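Iron-chelator utilization protein (Thermobifida fusca TM51, PDB 4YHB) probably reduces ferric siderophores with a bound FAD, passing electrons to the chelated iron so that the cell can release and use it. Local coordinates at residues M32-L37 with V91-A96; C76-F79 with G83-Y86; I103-H108 with R115-A120; P153-R158 with F222-G227. All blocks are in the same frame, centred on the assembly; numbering follows the deposited sequence.

How the contacts relate
Contacts 1 and 4 are buried, contact 3 is partly so, and contact 2 lies at the surface, its centre about 27 Å from that of contact 4. Contacts 1 to 3 belong to the antiparallel FAD-binding barrel, whereas contact 4 sits in the parallel-sheet domain. Strand 32-38 of contact 1 pairs with strand 100-106 of contact 3, and Arg34 binds Asp104 between them. The helix of contact 4 touches contacts 1 and 3, through Arg92 and Asp104, so the domain interface runs there. The chemistry follows position: arginines and water between strands in contact 1, loop aromatics in contact 2, apolar packing beside flavin bonds in contact 3, and alanine against indole in contact 4.

Contact 1 of 4, residues M32-L37 with V91-A96; sequences MVRVDL and VRRFDA
Two strands of the FAD-binding barrel, 32-38 and 86-95, flank strand 100-106 and meet across it through Arg34, Arg92 and Arg93. NH2 of Arg34 lies 3.5 Å from NE of Arg92, while its NH1 stands 3.9 Å from NH1 of Arg93, with guanidinium planes steeply inclined at 74° and 70°. Carboxylates bring these cations together: Asp104 takes Arg34 NE in a salt bridge, and Glu160 binds both Arg92 and Arg93. Two waters sit in the plane of the Arg34 guanidinium at its edge. One accepts from Arg34 NH2 at 2.8 Å and from Arg92 NH2, the other from Arg34 NH1 and from Arg93 NH2 at 3.0 Å. A leucine in place of Arg34 would probably leave Asp104 without its salt-bridge mate and break both water bridges to Arg92 and Arg93. Arginine suits the site because its several N-H groups serve carboxylate and waters together. Arg92 and Arg93, both directed to Arg34, stand opposite Thr102 on strand 100-106, the geometry of a classic beta bulge.

Contact 2 of 4, residues C76-F79 with G83-Y86; sequences CLNF and GVIY
The side chains of Phe79 and Tyr86 cross at about a right angle where the loop leading from strand 75-76 into barrel strand 86-95 doubles back. Their ring planes are 53° apart, with centroids separated by 5.1 Å, and one corner of the phenyl group makes the touch: Phe79 CD1 lies over a face of the tyrosine ring, off centre, 3.6 Å from Tyr86 CZ. A chi1 of 62° sets the tyrosine ring between its own backbone N and carbonyl carbon, beneath that corner, and Trp57 also packs on it. Cys76 SG rests above the centre of one face of the phenylalanine, a soft apolar neighbour for a flat ring. Branched Val84 spans two carbonyls, its CG1 reaching Asn78 O at 3.5 Å and its CG2 approaching Phe79 O. Asn78, whose amide can both give and take, is tied to the backbone of Val70 and Leu68. A water joins the two segments, donating to Phe79 O at 3.0 Å and lying 2.7 Å from Tyr86 OH.

Contact 3 of 4, residues I103-H108 with R115-A120; sequences IDFVVH and RWAATA. With FAD (flavin-adenine dinucleotide), chain C.
One face of the Phe105 ring receives the six-membered ring of Trp116, whose CZ3 comes within 3.6 Å of Phe105 CZ, toward the rim, the planes inclined at 41°. The His108 ring lies over the adenine of FAD, with C5A 3.6 Å above its plane, while the bridging oxygen O3P of the pyrophosphate sits in plane at its edge. His108 chi1 of 67°, with CG between the backbone N and the carbonyl carbon, turns the ring back to the cofactor although the CB bond points away from the helix. Its ND1 accepts from Asn110 N, which fixes the rotation and presents NE2 to FAD O2P at 2.7 Å in a weak, bent bond. An alanine in place of His108 would probably uncover that face of the adenine and cost the phosphate a weak donor. The backbone of the strand reads the flavin edge: Val106 N donates to FAD O2, and Asp104 O accepts from FAD N3 at 2.9 Å. On the helix side, small residues let the chains close up, Ala117 CB meeting Phe105 CB at 3.5 Å and Ala118 CB meeting Val107 CG1 at 3.7 Å. Gly114 N, in the same helix, also binds FAD. A barrel strand that holds the flavin, followed by a helix whose N-terminal part lies by the cofactor, is characteristic of the FAD-binding barrel of ferredoxin-reductase-like flavoproteins.

Contact 4 of 4, residues P153-R158 with F222-G227; sequences PAAARR and FVWAGG
The benzene end of the Trp224 indole reaches the methyl groups of two successive helix residues. Its CH2 lies 4.1 Å from Ala154 CB, and its CZ3 is 4.3 Å from Ala155 CB. Both are loose van der Waals contacts, and the short alanine methyls suit a helix face lying against so broad a ring. Trp224 gets there by holding CG anti to its backbone N (chi1 -172°), which sends the ring out from the strand toward the helix. Gly226 makes way for it, since a beta carbon at that position would come 2.7 Å from Trp224 CH2. Helix 152-161 follows strand 142-147 in a parallel sheet of Rossmann-like order, 3-2-1-4-5, and here covers the neighbouring strand 221-226. Further out, Phe50 meets the Trp224 ring edge-to-face, while Leu145 and Tyr255 from the flanking strands also touch it. The helix itself is kept in shape by backbone bonds such as Arg158 N to Ala154 O at 3.0 Å. Its first turn faces the barrel domain, where Pro153 touches FAD. On the next turn, Arg157 pairs with Glu161 and donates through NH1 to Val91 O.

Contact 1 of 4, residues M32-L37 with V91-A96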
loop_
_atom_site.group_PDB
_atom_site.type_symbol
_atom_site.label_atom_id
_atom_site.label_comp_id
_atom_site.label_asym_id
_atom_site.label_seq_id
_atom_site.Cartn_x
_atom_site.Cartn_y
_atom_site.Cartn_z
ATOM N N MET A 32 1.659 -4.660 12.744
ATOM C CA MET A 32 1.887 -3.510 11.877
ATOM C C MET A 32 2.616 -2.392 12.606
ATOM O O MET A 32 2.273 -2.040 13.738
ATOM C CB MET A 32 0.571 -2.972 11.303
ATOM C CG MET A 32 0.838 -1.996 10.158
ATOM S SD MET A 32 -0.357 -2.013 8.829
ATOM C CE MET A 32 -0.363 -3.735 8.345
ATOM N N VAL A 33 3.623 -1.833 11.946
ATOM C CA VAL A 33 4.401 -0.765 12.539
ATOM C C VAL A 33 4.400 0.437 11.598
ATOM O O VAL A 33 4.579 0.301 10.382
ATOM C CB VAL A 33 5.838 -1.228 12.864
ATOM C CG1 VAL A 33 6.613 -1.593 11.594
ATOM C CG2 VAL A 33 6.566 -0.157 13.644
ATOM N N ARG A 34 4.143 1.607 12.179
ATOM C CA ARG A 34 4.022 2.850 11.440
ATOM C C ARG A 34 5.289 3.637 11.690
ATOM O O ARG A 34 5.661 3.879 12.844
ATOM C CB ARG A 34 2.772 3.620 11.883
ATOM C CG ARG A 34 2.606 4.983 11.246
ATOM C CD ARG A 34 1.198 5.520 11.444
ATOM N NE ARG A 34 0.224 4.707 10.720
ATOM C CZ ARG A 34 -1.091 4.789 10.876
ATOM N NH1 ARG A 34 -1.614 5.640 11.751
ATOM N NH2 ARG A 34 -1.883 4.006 10.161
ATOM N N VAL A 35 5.966 4.000 10.602
ATOM C CA VAL A 35 7.290 4.594 10.670
ATOM C C VAL A 35 7.260 5.957 9.989
ATOM O O VAL A 35 6.752 6.069 8.867
ATOM C CB VAL A 35 8.330 3.670 9.987
ATOM C CG1 VAL A 35 9.710 4.322 9.938
ATOM C CG2 VAL A 35 8.382 2.308 10.688
ATOM N N ASP A 36 7.775 6.991 10.659
ATOM C CA ASP A 36 7.957 8.288 10.001
ATOM C C ASP A 36 9.416 8.450 9.582
ATOM O O ASP A 36 10.308 8.301 10.423
ATOM C CB ASP A 36 7.558 9.451 10.920
ATOM C CG ASP A 36 6.081 9.442 11.300
ATOM O OD1 ASP A 36 5.246 8.925 10.521
ATOM O OD2 ASP A 36 5.754 9.966 12.396
ATOM N N LEU A 37 9.646 8.753 8.296
ATOM C CA LEU A 37 10.988 8.946 7.738
ATOM C C LEU A 37 11.212 10.427 7.427
ATOM O O LEU A 37 10.328 11.081 6.881
ATOM C CB LEU A 37 11.179 8.119 6.460
ATOM C CG LEU A 37 10.998 6.597 6.592
ATOM C CD1 LEU A 37 10.843 5.948 5.217
ATOM C CD2 LEU A 37 12.215 6.036 7.295
ATOM N N VAL A 91 2.897 5.211 0.341
ATOM C CA VAL A 91 2.931 6.462 1.081
ATOM C C VAL A 91 1.674 6.538 1.936
ATOM O O VAL A 91 0.624 6.948 1.451
ATOM C CB VAL A 91 3.013 7.687 0.131
ATOM C CG1 VAL A 91 3.018 8.995 0.935
ATOM C CG2 VAL A 91 4.244 7.579 -0.734
ATOM N N ARG A 92 1.769 6.105 3.191
ATOM C CA ARG A 92 0.618 6.129 4.094
ATOM C C ARG A 92 0.166 7.557 4.372
ATOM O O ARG A 92 -1.022 7.842 4.387
ATOM C CB ARG A 92 0.946 5.420 5.414
ATOM C CG ARG A 92 -0.227 5.379 6.416
ATOM C CD ARG A 92 -1.454 4.662 5.851
ATOM N NE ARG A 92 -2.599 4.751 6.766
ATOM C CZ ARG A 92 -3.383 5.821 6.856
ATOM N NH1 ARG A 92 -3.130 6.886 6.110
ATOM N NH2 ARG A 92 -4.397 5.840 7.705
ATOM N N ARG A 93 1.128 8.442 4.610
ATOM C CA ARG A 93 0.881 9.875 4.692
ATOM C C ARG A 93 2.153 10.603 4.302
ATOM O O ARG A 93 3.266 10.105 4.515
ATOM C CB ARG A 93 0.455 10.329 6.103
ATOM C CG ARG A 93 -0.863 9.749 6.645
ATOM C CD ARG A 93 -1.353 10.502 7.890
ATOM N NE ARG A 93 -2.560 9.896 8.452
ATOM C CZ ARG A 93 -2.625 9.325 9.650
ATOM N NH1 ARG A 93 -1.554 9.294 10.438
ATOM N NH2 ARG A 93 -3.771 8.798 10.072
ATOM N N PHE A 94 1.991 11.785 3.727
ATOM C CA PHE A 94 3.129 12.659 3.516
ATOM C C PHE A 94 2.786 14.052 4.007
ATOM O O PHE A 94 1.825 14.661 3.542
ATOM C CB PHE A 94 3.539 12.716 2.049
ATOM C CG PHE A 94 4.585 13.756 1.773
ATOM C CD1 PHE A 94 5.763 13.773 2.501
ATOM C CD2 PHE A 94 4.389 14.722 0.808
ATOM C CE1 PHE A 94 6.739 14.735 2.265
ATOM C CE2 PHE A 94 5.366 15.683 0.565
ATOM C CZ PHE A 94 6.538 15.689 1.300
ATOM N N ASP A 95 3.579 14.549 4.943
ATOM C CA ASP A 95 3.335 15.859 5.533
ATOM C C ASP A 95 4.463 16.795 5.115
ATOM O O ASP A 95 5.574 16.706 5.638
ATOM C CB ASP A 95 3.239 15.739 7.055
ATOM C CG ASP A 95 2.715 17.010 7.721
ATOM O OD1 ASP A 95 2.794 18.098 7.111
ATOM O OD2 ASP A 95 2.228 16.915 8.869
ATOM N N ALA A 96 4.177 17.681 4.165
ATOM C CA ALA A 96 5.208 18.531 3.575
ATOM C C ALA A 96 5.763 19.561 4.556
ATOM O O ALA A 96 6.936 19.924 4.469
ATOM C CB ALA A 96 4.669 19.238 2.322
HETATM O O HOH W 1 -4.644 4.133 10.115
HETATM O O HOH W 2 -4.127 6.856 12.321
#

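Contact 2 of 4, residues C76-F79 with G83-Y86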
loop_
_atom_site.group_PDB
_atom_site.type_symbol
_atom_site.label_atom_id
_atom_site.label_comp_id
_atom_site.label_asym_id
_atom_site.label_seq_id
_atom_site.Cartn_x
_atom_site.Cartn_y
_atom_site.Cartn_z
ATOM N N CYS A 76 16.433 4.907 -12.703
ATOM C CA CYS A 76 17.253 4.130 -11.785
ATOM C C CYS A 76 18.130 3.183 -12.587
ATOM O O CYS A 76 17.624 2.431 -13.417
ATOM C CB CYS A 76 16.383 3.345 -10.799
ATOM S SG CYS A 76 17.391 2.418 -9.623
ATOM N N LEU A 77 19.438 3.225 -12.342
ATOM C CA LEU A 77 20.403 2.430 -13.107
ATOM C C LEU A 77 20.752 1.069 -12.504
ATOM O O LEU A 77 21.339 0.219 -13.185
ATOM C CB LEU A 77 21.718 3.202 -13.279
ATOM C CG LEU A 77 21.735 4.492 -14.097
ATOM C CD1 LEU A 77 23.169 4.863 -14.390
ATOM C CD2 LEU A 77 20.923 4.341 -15.373
ATOM N N ASN A 78 20.447 0.858 -11.230
ATOM C CA ASN A 78 20.992 -0.326 -10.580
ATOM C C ASN A 78 19.961 -1.254 -9.956
ATOM O O ASN A 78 20.245 -1.912 -8.958
ATOM C CB ASN A 78 22.012 0.085 -9.526
ATOM C CG ASN A 78 21.394 0.868 -8.387
ATOM O OD1 ASN A 78 20.343 1.500 -8.540
ATOM N ND2 ASN A 78 22.050 0.841 -7.236
ATOM N N PHE A 79 18.783 -1.325 -10.568
ATOM C CA PHE A 79 17.770 -2.308 -10.181
ATOM C C PHE A 79 18.350 -3.717 -10.224
ATOM O O PHE A 79 17.977 -4.563 -9.419
ATOM C CB PHE A 79 16.548 -2.242 -11.109
ATOM C CG PHE A 79 15.564 -1.154 -10.772
ATOM C CD1 PHE A 79 15.126 -0.962 -9.469
ATOM C CD2 PHE A 79 15.052 -0.344 -11.773
ATOM C CE1 PHE A 79 14.198 0.036 -9.171
ATOM C CE2 PHE A 79 14.132 0.648 -11.489
ATOM C CZ PHE A 79 13.704 0.842 -10.187
ATOM N N GLY A 83 23.202 -7.456 -4.612
ATOM C CA GLY A 83 23.072 -6.973 -3.246
ATOM C C GLY A 83 21.908 -6.027 -2.972
ATOM O O GLY A 83 21.660 -5.671 -1.818
ATOM N N VAL A 84 21.195 -5.599 -4.011
ATOM C CA VAL A 84 20.100 -4.656 -3.791
ATOM C C VAL A 84 18.903 -5.362 -3.162
ATOM O O VAL A 84 18.580 -6.499 -3.497
ATOM C CB VAL A 84 19.644 -3.959 -5.093
ATOM C CG1 VAL A 84 20.788 -3.122 -5.679
ATOM C CG2 VAL A 84 19.147 -4.976 -6.104
ATOM N N ILE A 85 18.256 -4.673 -2.235
ATOM C CA ILE A 85 17.031 -5.170 -1.623
ATOM C C ILE A 85 16.018 -4.057 -1.645
ATOM O O ILE A 85 16.012 -3.219 -0.755
ATOM C CB ILE A 85 17.241 -5.627 -0.169
ATOM C CG1 ILE A 85 18.379 -6.646 -0.084
ATOM C CG2 ILE A 85 15.921 -6.230 0.401
ATOM C CD1 ILE A 85 18.788 -7.000 1.332
ATOM N N TYR A 86 15.186 -4.017 -2.680
ATOM C CA TYR A 86 14.191 -2.965 -2.761
ATOM C C TYR A 86 12.805 -3.597 -2.808
ATOM O O TYR A 86 12.640 -4.705 -3.325
ATOM C CB TYR A 86 14.440 -2.046 -3.973
ATOM C CG TYR A 86 14.352 -2.731 -5.320
ATOM C CD1 TYR A 86 13.136 -2.887 -5.962
ATOM C CD2 TYR A 86 15.495 -3.219 -5.952
ATOM C CE1 TYR A 86 13.048 -3.519 -7.190
ATOM C CE2 TYR A 86 15.414 -3.862 -7.181
ATOM C CZ TYR A 86 14.188 -4.008 -7.791
ATOM O OH TYR A 86 14.093 -4.635 -9.014
HETATM O O HOH W 3 15.733 -6.489 -10.063
#

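Contact 3 of 4, residues I103-H108 with R115-A120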
loop_
_atom_site.group_PDB
_atom_site.type_symbol
_atom_site.label_atom_id
_atom_site.label_comp_id
_atom_site.label_asym_id
_atom_site.label_seq_id
_atom_site.Cartn_x
_atom_site.Cartn_y
_atom_site.Cartn_z
ATOM N N ILE A 103 5.186 5.515 6.545
ATOM C CA ILE A 103 5.023 4.213 5.912
ATOM C C ILE A 103 4.514 3.197 6.921
ATOM O O ILE A 103 5.079 3.070 8.019
ATOM C CB ILE A 103 6.346 3.669 5.344
ATOM C CG1 ILE A 103 7.083 4.726 4.515
ATOM C CG2 ILE A 103 6.100 2.341 4.582
ATOM C CD1 ILE A 103 6.651 4.838 3.104
ATOM N N ASP A 104 3.467 2.466 6.545
ATOM C CA ASP A 104 2.971 1.356 7.357
ATOM C C ASP A 104 3.527 0.018 6.856
ATOM O O ASP A 104 3.258 -0.380 5.716
ATOM C CB ASP A 104 1.433 1.320 7.322
ATOM C CG ASP A 104 0.802 2.355 8.223
ATOM O OD1 ASP A 104 1.552 3.118 8.850
ATOM O OD2 ASP A 104 -0.447 2.406 8.312
ATOM N N PHE A 105 4.280 -0.678 7.707
ATOM C CA PHE A 105 4.889 -1.965 7.355
ATOM C C PHE A 105 4.133 -3.133 7.983
ATOM O O PHE A 105 3.900 -3.131 9.196
ATOM C CB PHE A 105 6.332 -2.076 7.854
ATOM C CG PHE A 105 7.300 -1.127 7.222
ATOM C CD1 PHE A 105 7.351 0.195 7.614
ATOM C CD2 PHE A 105 8.226 -1.592 6.293
ATOM C CE1 PHE A 105 8.290 1.072 7.043
ATOM C CE2 PHE A 105 9.160 -0.730 5.717
ATOM C CZ PHE A 105 9.193 0.602 6.093
ATOM N N VAL A 106 3.819 -4.154 7.191
ATOM C CA VAL A 106 3.416 -5.426 7.790
ATOM C C VAL A 106 4.648 -6.051 8.425
ATOM O O VAL A 106 5.702 -6.130 7.797
ATOM C CB VAL A 106 2.826 -6.420 6.781
ATOM C CG1 VAL A 106 2.585 -7.800 7.472
ATOM C CG2 VAL A 106 1.535 -5.888 6.194
ATOM N N VAL A 107 4.525 -6.479 9.674
ATOM C CA VAL A 107 5.635 -7.154 10.335
ATOM C C VAL A 107 5.420 -8.642 10.137
ATOM O O VAL A 107 4.424 -9.177 10.601
ATOM C CB VAL A 107 5.706 -6.787 11.836
ATOM C CG1 VAL A 107 6.919 -7.425 12.502
ATOM C CG2 VAL A 107 5.718 -5.265 12.003
ATOM N N HIS A 108 6.316 -9.282 9.388
ATOM C CA HIS A 108 6.258 -10.721 9.137
ATOM C C HIS A 108 7.697 -11.240 9.018
ATOM O O HIS A 108 8.641 -10.452 8.878
ATOM C CB HIS A 108 5.453 -11.037 7.862
ATOM C CG HIS A 108 6.117 -10.560 6.603
ATOM N ND1 HIS A 108 6.876 -11.384 5.802
ATOM C CD2 HIS A 108 6.166 -9.330 6.031
ATOM C CE1 HIS A 108 7.356 -10.688 4.782
ATOM N NE2 HIS A 108 6.943 -9.438 4.898
ATOM N N ARG A 115 11.205 -8.335 8.052
ATOM C CA ARG A 115 12.131 -8.529 9.163
ATOM C C ARG A 115 12.756 -7.210 9.614
ATOM O O ARG A 115 13.003 -7.021 10.805
ATOM C CB ARG A 115 13.209 -9.556 8.786
ATOM C CG ARG A 115 12.684 -10.995 8.819
ATOM C CD ARG A 115 13.799 -12.037 8.672
ATOM N NE ARG A 115 14.412 -12.015 7.346
ATOM C CZ ARG A 115 14.113 -12.856 6.355
ATOM N NH1 ARG A 115 13.200 -13.812 6.524
ATOM N NH2 ARG A 115 14.735 -12.743 5.189
ATOM N N TRP A 116 12.981 -6.291 8.678
ATOM C CA TRP A 116 13.485 -4.953 9.011
ATOM C C TRP A 116 12.464 -4.192 9.860
ATOM O O TRP A 116 12.822 -3.513 10.831
ATOM C CB TRP A 116 13.812 -4.149 7.736
ATOM C CG TRP A 116 14.296 -2.742 8.016
ATOM C CD1 TRP A 116 15.594 -2.320 8.101
ATOM C CD2 TRP A 116 13.483 -1.585 8.269
ATOM N NE1 TRP A 116 15.637 -0.975 8.382
ATOM C CE2 TRP A 116 14.352 -0.502 8.497
ATOM C CE3 TRP A 116 12.100 -1.357 8.307
ATOM C CZ2 TRP A 116 13.891 0.782 8.767
ATOM C CZ3 TRP A 116 11.644 -0.082 8.590
ATOM C CH2 TRP A 116 12.541 0.976 8.805
ATOM N N ALA A 117 11.190 -4.295 9.480
ATOM C CA ALA A 117 10.111 -3.630 10.209
ATOM C C ALA A 117 10.063 -4.042 11.682
ATOM O O ALA A 117 9.722 -3.233 12.550
ATOM C CB ALA A 117 8.754 -3.929 9.549
ATOM N N ALA A 118 10.356 -5.313 11.949
ATOM C CA ALA A 118 10.253 -5.864 13.305
ATOM C C ALA A 118 11.226 -5.189 14.266
ATOM O O ALA A 118 10.985 -5.151 15.472
ATOM C CB ALA A 118 10.496 -7.365 13.286
ATOM N N THR A 119 12.318 -4.647 13.728
ATOM C CA THR A 119 13.346 -4.022 14.563
ATOM C C THR A 119 13.534 -2.542 14.249
ATOM O O THR A 119 14.514 -1.939 14.667
ATOM C CB THR A 119 14.707 -4.730 14.398
ATOM O OG1 THR A 119 15.205 -4.528 13.071
ATOM C CG2 THR A 119 14.567 -6.229 14.664
ATOM N N ALA A 120 12.591 -1.964 13.510
ATOM C CA ALA A 120 12.685 -0.568 13.111
ATOM C C ALA A 120 12.786 0.348 14.326
ATOM O O ALA A 120 12.019 0.225 15.273
ATOM C CB ALA A 120 11.490 -0.181 12.251
HETATM P PA FAD C . 9.798 -10.628 0.046
HETATM O O1A FAD C . 11.308 -10.878 -0.067
HETATM O O2A FAD C . 9.250 -9.805 -1.181
HETATM O O5B FAD C . 9.054 -12.054 -0.043
HETATM C C5B FAD C . 9.543 -13.145 0.651
HETATM C C4B FAD C . 8.387 -14.121 0.947
HETATM O O4B FAD C . 7.474 -13.591 1.869
HETATM C C3B FAD C . 7.615 -14.477 -0.252
HETATM O O3B FAD C . 7.304 -15.827 -0.128
HETATM C C2B FAD C . 6.438 -13.679 -0.167
HETATM O O2B FAD C . 5.279 -14.287 -0.725
HETATM C C1B FAD C . 6.218 -13.538 1.280
HETATM N N9A FAD C . 5.574 -12.298 1.694
HETATM C C8A FAD C . 5.792 -11.062 1.194
HETATM N N7A FAD C . 5.020 -10.189 1.855
HETATM C C5A FAD C . 4.340 -10.869 2.807
HETATM C C6A FAD C . 3.407 -10.510 3.781
HETATM N N6A FAD C . 3.021 -9.150 3.922
HETATM N N1A FAD C . 2.892 -11.454 4.586
HETATM C C2A FAD C . 3.261 -12.747 4.463
HETATM N N3A FAD C . 4.152 -13.125 3.541
HETATM C C4A FAD C . 4.685 -12.210 2.701
HETATM N N1 FAD C . 3.353 -3.896 2.119
HETATM C C2 FAD C . 3.248 -3.327 3.321
HETATM O O2 FAD C . 3.481 -3.981 4.326
HETATM N N3 FAD C . 2.885 -2.009 3.385
HETATM C C4 FAD C . 2.633 -1.282 2.276
HETATM O O4 FAD C . 2.321 -0.105 2.401
HETATM C C4X FAD C . 2.725 -1.854 1.007
HETATM N N5 FAD C . 2.471 -1.161 -0.163
HETATM C C5X FAD C . 2.602 -1.781 -1.359
HETATM C C6 FAD C . 2.355 -1.082 -2.545
HETATM C C7 FAD C . 2.471 -1.640 -3.655
HETATM C C7M FAD C . 2.172 -0.766 -4.887
HETATM C C8 FAD C . 2.810 -2.816 -3.869
HETATM C C8M FAD C . 2.920 -3.446 -5.229
HETATM C C9 FAD C . 3.090 -3.641 -2.814
HETATM C C9A FAD C . 3.018 -3.206 -1.351
HETATM N N10 FAD C . 3.243 -3.851 -0.217
HETATM C C10 FAD C . 3.106 -3.217 0.968
HETATM C "C1'" FAD C . 3.633 -5.277 -0.254
HETATM C "C2'" FAD C . 5.115 -5.478 -0.167
HETATM O "O2'" FAD C . 5.723 -4.875 -1.239
HETATM C "C3'" FAD C . 5.394 -7.022 -0.143
HETATM O "O3'" FAD C . 4.679 -7.551 0.929
HETATM C "C4'" FAD C . 6.846 -7.415 -0.153
HETATM O "O4'" FAD C . 6.978 -8.695 -0.607
HETATM C "C5'" FAD C . 7.504 -7.361 1.236
HETATM O "O5'" FAD C . 8.910 -7.380 1.182
HETATM P P FAD C . 9.624 -8.569 1.941
HETATM O O1P FAD C . 11.113 -8.308 1.622
HETATM O O2P FAD C . 9.014 -8.536 3.369
HETATM O O3P FAD C . 9.537 -10.093 1.533
#

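Contact 4 of 4, residues P153-R158 with F222-G227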
loop_
_atom_site.group_PDB
_atom_site.type_symbol
_atom_site.label_atom_id
_atom_site.label_comp_id
_atom_site.label_asym_id
_atom_site.label_seq_id
_atom_site.Cartn_x
_atom_site.Cartn_y
_atom_site.Cartn_z
ATOM N N PRO A 153 -2.822 0.057 4.054
ATOM C CA PRO A 153 -2.378 1.463 4.111
ATOM C C PRO A 153 -2.979 2.357 3.032
ATOM O O PRO A 153 -3.432 3.470 3.342
ATOM C CB PRO A 153 -0.859 1.356 3.931
ATOM C CG PRO A 153 -0.525 0.013 4.551
ATOM C CD PRO A 153 -1.681 -0.877 4.148
ATOM N N ALA A 154 -2.964 1.890 1.784
ATOM C CA ALA A 154 -3.548 2.649 0.692
ATOM C C ALA A 154 -5.056 2.803 0.889
ATOM O O ALA A 154 -5.581 3.898 0.727
ATOM C CB ALA A 154 -3.247 1.981 -0.649
ATOM N N ALA A 155 -5.747 1.713 1.227
ATOM C CA ALA A 155 -7.198 1.774 1.452
ATOM C C ALA A 155 -7.566 2.737 2.583
ATOM O O ALA A 155 -8.511 3.523 2.455
ATOM C CB ALA A 155 -7.764 0.374 1.746
ATOM N N ALA A 156 -6.813 2.686 3.680
ATOM C CA ALA A 156 -7.078 3.553 4.823
ATOM C C ALA A 156 -6.810 5.015 4.468
ATOM O O ALA A 156 -7.565 5.910 4.875
ATOM C CB ALA A 156 -6.241 3.133 6.026
ATOM N N ARG A 157 -5.746 5.258 3.701
ATOM C CA ARG A 157 -5.449 6.618 3.259
ATOM C C ARG A 157 -6.589 7.153 2.402
ATOM O O ARG A 157 -6.993 8.299 2.549
ATOM C CB ARG A 157 -4.136 6.688 2.473
ATOM C CG ARG A 157 -3.897 8.079 1.895
ATOM C CD ARG A 157 -2.517 8.245 1.294
ATOM N NE ARG A 157 -2.403 9.534 0.599
ATOM C CZ ARG A 157 -1.330 9.928 -0.076
ATOM N NH1 ARG A 157 -0.269 9.134 -0.136
ATOM N NH2 ARG A 157 -1.313 11.117 -0.689
ATOM N N ARG A 158 -7.098 6.311 1.509
ATOM C CA ARG A 158 -8.244 6.653 0.671
ATOM C C ARG A 158 -9.462 7.025 1.519
ATOM O O ARG A 158 -10.053 8.094 1.348
ATOM C CB ARG A 158 -8.580 5.487 -0.254
ATOM C CG ARG A 158 -9.840 5.667 -1.095
ATOM C CD ARG A 158 -9.720 6.915 -1.920
ATOM N NE ARG A 158 -10.189 6.738 -3.291
ATOM C CZ ARG A 158 -10.346 7.756 -4.130
ATOM N NH1 ARG A 158 -10.070 8.985 -3.710
ATOM N NH2 ARG A 158 -10.762 7.550 -5.374
ATOM N N PHE A 222 -17.168 2.974 -7.544
ATOM C CA PHE A 222 -15.821 2.542 -7.891
ATOM C C PHE A 222 -15.337 1.446 -6.938
ATOM O O PHE A 222 -15.416 1.594 -5.718
ATOM C CB PHE A 222 -14.850 3.712 -7.887
ATOM C CG PHE A 222 -13.539 3.396 -8.556
ATOM C CD1 PHE A 222 -12.489 2.853 -7.828
ATOM C CD2 PHE A 222 -13.373 3.604 -9.916
ATOM C CE1 PHE A 222 -11.281 2.545 -8.447
ATOM C CE2 PHE A 222 -12.172 3.299 -10.545
ATOM C CZ PHE A 222 -11.126 2.770 -9.811
ATOM N N VAL A 223 -14.862 0.344 -7.512
ATOM C CA VAL A 223 -14.391 -0.799 -6.733
ATOM C C VAL A 223 -12.868 -0.853 -6.765
ATOM O O VAL A 223 -12.265 -0.847 -7.837
ATOM C CB VAL A 223 -14.953 -2.128 -7.265
ATOM C CG1 VAL A 223 -14.475 -3.293 -6.395
ATOM C CG2 VAL A 223 -16.481 -2.080 -7.326
ATOM N N TRP A 224 -12.243 -0.887 -5.593
ATOM C CA TRP A 224 -10.779 -0.962 -5.525
ATOM C C TRP A 224 -10.381 -2.132 -4.644
ATOM O O TRP A 224 -10.846 -2.246 -3.510
ATOM C CB TRP A 224 -10.173 0.336 -4.981
ATOM C CG TRP A 224 -8.643 0.385 -5.060
ATOM C CD1 TRP A 224 -7.895 0.917 -6.070
ATOM C CD2 TRP A 224 -7.701 -0.109 -4.085
ATOM N NE1 TRP A 224 -6.549 0.790 -5.792
ATOM C CE2 TRP A 224 -6.402 0.162 -4.583
ATOM C CE3 TRP A 224 -7.829 -0.758 -2.849
ATOM C CZ2 TRP A 224 -5.241 -0.186 -3.883
ATOM C CZ3 TRP A 224 -6.662 -1.110 -2.148
ATOM C CH2 TRP A 224 -5.386 -0.815 -2.673
ATOM N N ALA A 225 -9.534 -3.009 -5.168
ATOM C CA ALA A 225 -9.078 -4.159 -4.394
ATOM C C ALA A 225 -7.563 -4.284 -4.513
ATOM O O ALA A 225 -7.005 -4.128 -5.601
ATOM C CB ALA A 225 -9.760 -5.433 -4.858
ATOM N N GLY A 226 -6.908 -4.566 -3.389
ATOM C CA GLY A 226 -5.469 -4.753 -3.361
ATOM C C GLY A 226 -5.145 -5.863 -2.379
ATOM O O GLY A 226 -5.836 -6.054 -1.390
ATOM N N GLY A 227 -4.090 -6.606 -2.648
ATOM C CA GLY A 227 -3.722 -7.700 -1.772
ATOM C C GLY A 227 -3.005 -8.789 -2.536
ATOM O O GLY A 227 -2.314 -8.506 -3.519
#